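Designed helical repeat protein (Synthetic construct, PDB 5CWF) has no assigned biological function, being a computationally designed helical repeat protein whose eight helices pack side by side into one continuous scaffold. Local coordinates at residues K14-E17 against L18-N22; V61-A64 against A65-D69; D114-V117 against A118-A122. All coordinates share one frame; numbering follows the deposited sequence.

Interaction 1 of 3, residues K14-E17 against L18-N22; sequences KAVE and LAKKN
The peptide carbonyl of Val16 is the flat group around which Lys20 is arranged. Lys20 N gives its hydrogen to Val16 O at 2.9 Å, from a position tilted 21° out of the carbonyl plane. The same oxygen is brushed by the side chain, with Lys20 CG 3.4 Å from Val16 O. One residue earlier in the ladder, Ala19 N reaches Ala15 O at 2.9 Å from a steeper tilt, 32° off the plane, and Ala19 CB rests 3.4 Å from Ala15 O. The remaining rungs, Leu18 to Lys14 and Lys21 to Glu17, follow the same pattern. The carboxylate of Glu17 takes no part in them: it is carried off on an extended chain to a salt bridge with Lys13.

Lys20 has CG opposite its own carbonyl carbon (chi1 -69°), a choice that sends the extended chain back along the helix. Val16 and Lys20 therefore run alongside each other, and Lys20 CE comes within 4.1 Å of Val16 CG1. Both touch helix 25-44, Val16 on Ile31 and Glu32, Lys20 on Ala28, where Ala19 also packs. This is a worked case of i to i+4 pairing in the last turns of an alpha-helix, here helix 3-21, the first helix of the designed repeat fold, just before Asn22 departs from helical geometry.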
loop_
_atom_site.group_PDB
_atom_site.type_symbol
_atom_site.label_atom_id
_atom_site.label_comp_id
_atom_site.label_asym_id
_atom_site.label_seq_id
_atom_site.Cartn_x
_atom_site.Cartn_y
_atom_site.Cartn_z
ATOM N N LYS A 14 -1.453 16.029 -9.878
ATOM C CA LYS A 14 -1.164 16.041 -11.312
ATOM C C LYS A 14 -1.448 14.695 -11.959
ATOM O O LYS A 14 -1.888 14.632 -13.114
ATOM C CB LYS A 14 0.299 16.413 -11.582
ATOM C CG LYS A 14 0.516 17.796 -12.167
ATOM C CD LYS A 14 0.586 18.871 -11.112
ATOM C CE LYS A 14 1.322 20.094 -11.637
ATOM N NZ LYS A 14 1.765 20.986 -10.535
ATOM N N ALA A 15 -1.167 13.616 -11.238
ATOM C CA ALA A 15 -1.427 12.276 -11.751
ATOM C C ALA A 15 -2.926 12.022 -11.939
ATOM O O ALA A 15 -3.338 11.323 -12.871
ATOM C CB ALA A 15 -0.833 11.229 -10.814
ATOM N N VAL A 16 -3.733 12.580 -11.048
ATOM C CA VAL A 16 -5.178 12.434 -11.141
ATOM C C VAL A 16 -5.664 13.169 -12.381
ATOM O O VAL A 16 -6.482 12.668 -13.134
ATOM C CB VAL A 16 -5.876 12.983 -9.873
ATOM C CG1 VAL A 16 -7.416 13.098 -10.059
ATOM C CG2 VAL A 16 -5.558 12.099 -8.651
ATOM N N GLU A 17 -5.160 14.380 -12.569
ATOM C CA GLU A 17 -5.565 15.195 -13.706
ATOM C C GLU A 17 -5.155 14.553 -15.029
ATOM O O GLU A 17 -5.909 14.582 -16.013
ATOM C CB GLU A 17 -4.981 16.589 -13.528
ATOM C CG GLU A 17 -5.671 17.331 -12.374
ATOM C CD GLU A 17 -4.821 18.415 -11.723
ATOM O OE1 GLU A 17 -3.705 18.700 -12.212
ATOM O OE2 GLU A 17 -5.284 18.986 -10.707
ATOM N N LEU A 18 -3.968 13.963 -15.059
ATOM C CA LEU A 18 -3.501 13.256 -16.236
ATOM C C LEU A 18 -4.350 12.021 -16.506
ATOM O O LEU A 18 -4.666 11.717 -17.642
ATOM C CB LEU A 18 -2.038 12.858 -16.070
ATOM C CG LEU A 18 -1.439 12.092 -17.247
ATOM C CD1 LEU A 18 -1.577 12.882 -18.548
ATOM C CD2 LEU A 18 0.028 11.775 -16.977
ATOM N N ALA A 19 -4.681 11.280 -15.455
ATOM C CA ALA A 19 -5.565 10.133 -15.611
ATOM C C ALA A 19 -6.900 10.573 -16.207
ATOM O O ALA A 19 -7.455 9.896 -17.096
ATOM C CB ALA A 19 -5.792 9.433 -14.251
ATOM N N LYS A 20 -7.458 11.671 -15.701
ATOM C CA LYS A 20 -8.737 12.130 -16.235
ATOM C C LYS A 20 -8.600 12.515 -17.705
ATOM O O LYS A 20 -9.497 12.251 -18.510
ATOM C CB LYS A 20 -9.287 13.301 -15.440
ATOM C CG LYS A 20 -9.731 12.901 -14.048
ATOM C CD LYS A 20 -10.334 14.073 -13.296
ATOM C CE LYS A 20 -11.002 13.638 -11.997
ATOM N NZ LYS A 20 -11.668 14.814 -11.400
ATOM N N LYS A 21 -7.491 13.159 -18.035
ATOM C CA LYS A 21 -7.250 13.628 -19.414
ATOM C C LYS A 21 -7.298 12.466 -20.404
ATOM O O LYS A 21 -7.792 12.619 -21.538
ATOM C CB LYS A 21 -5.882 14.334 -19.505
ATOM C CG LYS A 21 -5.553 14.965 -20.846
ATOM C CD LYS A 21 -4.131 15.554 -20.797
ATOM C CE LYS A 21 -3.700 16.205 -22.107
ATOM N NZ LYS A 21 -3.599 15.241 -23.244
ATOM N N ASN A 22 -6.803 11.304 -19.960
ATOM C CA ASN A 22 -6.728 10.119 -20.802
ATOM C C ASN A 22 -7.984 9.226 -20.712
ATOM O O ASN A 22 -7.974 8.097 -21.181
ATOM C CB ASN A 22 -5.479 9.322 -20.419
ATOM C CG ASN A 22 -4.184 10.033 -20.822
ATOM O OD1 ASN A 22 -4.038 10.481 -21.959
ATOM N ND2 ASN A 22 -3.247 10.136 -19.887
#

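Interaction 2 of 3, residues V61-A64 against A65-D69; sequences VLLA and AKNND. With CA (calcium ion), chain L.
Asn67 N binds Leu63 O at 2.7 Å, while the carbonyl on the other side of the same residue faces a calcium ion, Asn67 O lying 2.2 Å from the metal. A water and OD1 of Asn113 also bind this ion. Leu63 O is gripped twice, since Lys66 N adds a weak bond at 3.2 Å alongside its bond to Leu62 O. Next in the ladder, Asn68 N closes on Ala64 O at 2.9 Å, with an N-H...O angle of 159°.

The two asparagine side chains then part company. In Asn67 the amide stands close to the carbonyl beneath it, CG being 3.3 Å from Leu63 O, because CG lies beside the backbone N (chi1 -71°). Its ND2 is hydrogen-bonded to Ala110 O, and Lys66 NZ makes a weak bond to its OD1. In Asn68 the amide oxygen bends back against the helix, OD1 sitting 3.6 Å from Ala64 CB, which leaves ND2 directed to Asp115. Outward from this polar end, Leu63 packs on Leu107 and Ala110, Leu62 on helix 3-21, and Val61 and Ala64 on helix 70-89. These four apolar residues occupy the last two turns of the helix. The whole illustrates an alpha-helical C-terminus, that of helix 48-67, whose outgoing carbonyl serves a calcium site.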
loop_
_atom_site.group_PDB
_atom_site.type_symbol
_atom_site.label_atom_id
_atom_site.label_comp_id
_atom_site.label_asym_id
_atom_site.label_seq_id
_atom_site.Cartn_x
_atom_site.Cartn_y
_atom_site.Cartn_z
ATOM N N VAL A 61 2.031 5.044 -5.175
ATOM C CA VAL A 61 0.886 5.314 -6.033
ATOM C C VAL A 61 1.330 6.122 -7.251
ATOM O O VAL A 61 0.947 5.830 -8.384
ATOM C CB VAL A 61 -0.221 6.081 -5.249
ATOM C CG1 VAL A 61 -1.385 6.517 -6.159
ATOM C CG2 VAL A 61 -0.747 5.207 -4.152
ATOM N N LEU A 62 2.179 7.110 -7.007
ATOM C CA LEU A 62 2.667 8.004 -8.050
ATOM C C LEU A 62 3.480 7.235 -9.091
ATOM O O LEU A 62 3.301 7.428 -10.295
ATOM C CB LEU A 62 3.506 9.119 -7.424
ATOM C CG LEU A 62 3.899 10.264 -8.347
ATOM C CD1 LEU A 62 2.647 11.087 -8.677
ATOM C CD2 LEU A 62 4.989 11.121 -7.721
ATOM N N LEU A 63 4.358 6.343 -8.623
ATOM C CA LEU A 63 5.167 5.553 -9.539
ATOM C C LEU A 63 4.346 4.535 -10.312
ATOM O O LEU A 63 4.618 4.289 -11.497
ATOM C CB LEU A 63 6.287 4.815 -8.798
ATOM C CG LEU A 63 7.450 5.654 -8.309
ATOM C CD1 LEU A 63 8.383 4.772 -7.500
ATOM C CD2 LEU A 63 8.181 6.326 -9.460
ATOM N N ALA A 64 3.349 3.951 -9.655
ATOM C CA ALA A 64 2.490 2.983 -10.319
ATOM C C ALA A 64 1.661 3.673 -11.387
ATOM O O ALA A 64 1.460 3.135 -12.478
ATOM C CB ALA A 64 1.603 2.284 -9.332
ATOM N N ALA A 65 1.205 4.886 -11.102
ATOM C CA ALA A 65 0.412 5.597 -12.102
ATOM C C ALA A 65 1.279 5.872 -13.333
ATOM O O ALA A 65 0.797 5.862 -14.461
ATOM C CB ALA A 65 -0.127 6.887 -11.550
ATOM N N LYS A 66 2.569 6.068 -13.107
ATOM C CA LYS A 66 3.483 6.375 -14.199
ATOM C C LYS A 66 4.003 5.128 -14.905
ATOM O O LYS A 66 4.163 5.128 -16.124
ATOM C CB LYS A 66 4.660 7.173 -13.637
ATOM C CG LYS A 66 5.731 7.563 -14.633
ATOM C CD LYS A 66 6.694 8.560 -14.002
ATOM C CE LYS A 66 8.125 8.352 -14.486
ATOM N NZ LYS A 66 8.778 7.153 -13.867
ATOM N N ASN A 67 4.264 4.072 -14.142
ATOM C CA ASN A 67 4.947 2.899 -14.671
ATOM C C ASN A 67 4.036 1.773 -15.127
ATOM O O ASN A 67 4.355 1.071 -16.080
ATOM C CB ASN A 67 5.929 2.340 -13.631
ATOM C CG ASN A 67 7.142 3.240 -13.430
ATOM O OD1 ASN A 67 7.426 4.100 -14.256
ATOM N ND2 ASN A 67 7.874 3.025 -12.344
ATOM N N ASN A 68 2.925 1.566 -14.438
ATOM C CA ASN A 68 2.144 0.353 -14.668
ATOM C C ASN A 68 0.900 0.527 -15.543
ATOM O O ASN A 68 0.441 1.638 -15.782
ATOM C CB ASN A 68 1.748 -0.246 -13.320
ATOM C CG ASN A 68 2.952 -0.676 -12.513
ATOM O OD1 ASN A 68 3.325 -0.024 -11.541
ATOM N ND2 ASN A 68 3.586 -1.768 -12.928
ATOM N N ASP A 69 0.391 -0.606 -16.021
ATOM C CA ASP A 69 -0.907 -0.704 -16.681
ATOM C C ASP A 69 -2.004 -0.060 -15.831
ATOM O O ASP A 69 -1.895 -0.047 -14.605
ATOM C CB ASP A 69 -1.231 -2.173 -16.928
ATOM C CG ASP A 69 -2.551 -2.375 -17.630
ATOM O OD1 ASP A 69 -2.828 -1.651 -18.604
ATOM O OD2 ASP A 69 -3.317 -3.262 -17.193
HETATM CA CA CA L . 5.619 0.014 -17.607
HETATM O O HOH W 1 6.797 1.913 -18.195
#

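Interaction 3 of 3, residues D114-V117 against A118-A122; sequences DDEV and AREIA
Val117 and Ile121 make the apolar contact between the first and second turns of helix 115-134, projecting together from the helix, with Val117 CG1 3.9 Å from Ile121 CG1. Val117 has CG1 anti to its N (chi1 169°), whereas Ile121 has CG1 beside its own N (chi1 -66°), and the two branches converge from these different rotations. Ile121 CG1 also presses on the carbonyl below, 3.2 Å from Val117 O, the same oxygen that accepts Ile121 N at 2.9 Å. One residue round the helix, Glu116 and Glu120 bring like charges together, Glu116 OE1 being 4.4 Å from Glu120 OE2. Arg164 probably offsets that crowding, although its ion pairs with both glutamates are long and weak.

What fixes the start of the helix is Asp114, the N-cap. Its OD1 accepts Val117 N at 3.1 Å, along a nearly straight N-H...O line but from 55° above the carboxylate plane, and Glu116 N adds a weak second bond. Meanwhile Asp114 O receives Ala118 N at 2.9 Å, so backbone and side chain of one residue hold consecutive amides. Its other oxygen, OD2, accepts a hydrogen bond from Asn158 ND2. Asp115 and Arg119 face helix 70-89, and Ala118 packs there on Val72 and Ile76. On other faces, Ile121 meets Val151, Ala154 and Ala155 of helix 138-156, while Glu120 and Ile121 touch Ala163 of helix 160-176. Helix 115-134 thus begins wedged among three neighbouring helices.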
loop_
_atom_site.group_PDB
_atom_site.type_symbol
_atom_site.label_atom_id
_atom_site.label_comp_id
_atom_site.label_asym_id
_atom_site.label_seq_id
_atom_site.Cartn_x
_atom_site.Cartn_y
_atom_site.Cartn_z
ATOM N N ASP A 114 7.473 -4.038 -13.402
ATOM C CA ASP A 114 6.865 -5.320 -13.799
ATOM C C ASP A 114 5.373 -5.421 -13.398
ATOM O O ASP A 114 5.052 -5.456 -12.203
ATOM C CB ASP A 114 7.685 -6.480 -13.210
ATOM C CG ASP A 114 7.208 -7.847 -13.684
ATOM O OD1 ASP A 114 5.989 -8.097 -13.776
ATOM O OD2 ASP A 114 8.073 -8.666 -14.046
ATOM N N ASP A 115 4.458 -5.441 -14.376
ATOM C CA ASP A 115 3.019 -5.417 -14.057
ATOM C C ASP A 115 2.522 -6.626 -13.265
ATOM O O ASP A 115 1.620 -6.484 -12.442
ATOM C CB ASP A 115 2.153 -5.318 -15.322
ATOM C CG ASP A 115 2.141 -3.932 -15.939
ATOM O OD1 ASP A 115 2.333 -2.935 -15.219
ATOM O OD2 ASP A 115 1.873 -3.833 -17.150
ATOM N N GLU A 116 3.062 -7.810 -13.533
ATOM C CA GLU A 116 2.583 -9.022 -12.865
ATOM C C GLU A 116 3.038 -9.018 -11.414
ATOM O O GLU A 116 2.276 -9.359 -10.504
ATOM C CB GLU A 116 3.066 -10.285 -13.609
ATOM C CG GLU A 116 2.635 -11.632 -12.986
ATOM C CD GLU A 116 1.306 -12.144 -13.529
ATOM O OE1 GLU A 116 0.381 -11.318 -13.704
ATOM O OE2 GLU A 116 1.193 -13.370 -13.793
ATOM N N VAL A 117 4.285 -8.620 -11.180
ATOM C CA VAL A 117 4.787 -8.529 -9.816
ATOM C C VAL A 117 4.056 -7.436 -9.044
ATOM O O VAL A 117 3.660 -7.633 -7.894
ATOM C CB VAL A 117 6.314 -8.280 -9.817
ATOM C CG1 VAL A 117 6.820 -7.920 -8.425
ATOM C CG2 VAL A 117 7.021 -9.512 -10.362
ATOM N N ALA A 118 3.837 -6.289 -9.679
ATOM C CA ALA A 118 3.172 -5.190 -9.005
ATOM C C ALA A 118 1.778 -5.628 -8.582
ATOM O O ALA A 118 1.345 -5.354 -7.460
ATOM C CB ALA A 118 3.116 -3.980 -9.898
ATOM N N ARG A 119 1.078 -6.330 -9.470
ATOM C CA ARG A 119 -0.268 -6.793 -9.151
ATOM C C ARG A 119 -0.273 -7.786 -7.989
ATOM O O ARG A 119 -1.139 -7.720 -7.121
ATOM C CB ARG A 119 -0.903 -7.447 -10.374
ATOM C CG ARG A 119 -2.161 -8.249 -10.053
ATOM C CD ARG A 119 -2.913 -8.681 -11.319
ATOM N NE ARG A 119 -3.536 -7.556 -12.014
ATOM C CZ ARG A 119 -4.228 -7.665 -13.146
ATOM N NH1 ARG A 119 -4.395 -8.850 -13.720
ATOM N NH2 ARG A 119 -4.759 -6.588 -13.707
ATOM N N GLU A 120 0.664 -8.724 -7.980
ATOM C CA GLU A 120 0.658 -9.758 -6.945
ATOM C C GLU A 120 1.144 -9.221 -5.593
ATOM O O GLU A 120 0.695 -9.674 -4.555
ATOM C CB GLU A 120 1.495 -10.963 -7.347
ATOM C CG GLU A 120 0.996 -11.742 -8.585
ATOM C CD GLU A 120 -0.487 -12.117 -8.573
ATOM O OE1 GLU A 120 -1.089 -12.240 -7.497
ATOM O OE2 GLU A 120 -1.033 -12.387 -9.663
ATOM N N ILE A 121 2.092 -8.286 -5.601
ATOM C CA ILE A 121 2.552 -7.669 -4.346
ATOM C C ILE A 121 1.400 -6.864 -3.734
ATOM O O ILE A 121 1.113 -6.996 -2.540
ATOM C CB ILE A 121 3.814 -6.785 -4.581
ATOM C CG1 ILE A 121 5.011 -7.664 -5.000
ATOM C CG2 ILE A 121 4.156 -5.952 -3.351
ATOM C CD1 ILE A 121 5.519 -8.598 -3.906
ATOM N N ALA A 122 0.689 -6.096 -4.556
ATOM C CA ALA A 122 -0.440 -5.317 -4.061
ATOM C C ALA A 122 -1.495 -6.245 -3.465
ATOM O O ALA A 122 -2.086 -5.939 -2.443
ATOM C CB ALA A 122 -1.035 -4.483 -5.170
#

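Interactions 1, 2 and 3 follow one another along the chain, two at helix C-termini and one at a helix start. Interaction 1 meets interaction 2 by packing alone, Ala15 CB lying 4.1 Å from Leu62 CD1, with centres 12 Å apart. Interactions 2 and 3 are joined by polar contacts: Asp115 OD1 probably accepts Asn68 ND2 at 2.9 Å and Asp69 N at 3.1 Å. The calcium bound by Asn67 and Asn113 sits beside this junction, about 5 Å from the Asp115 side chain. Interactions 1 and 3 do not touch, their nearest atoms being about 15 Å apart, so residues 61-69 bridge them.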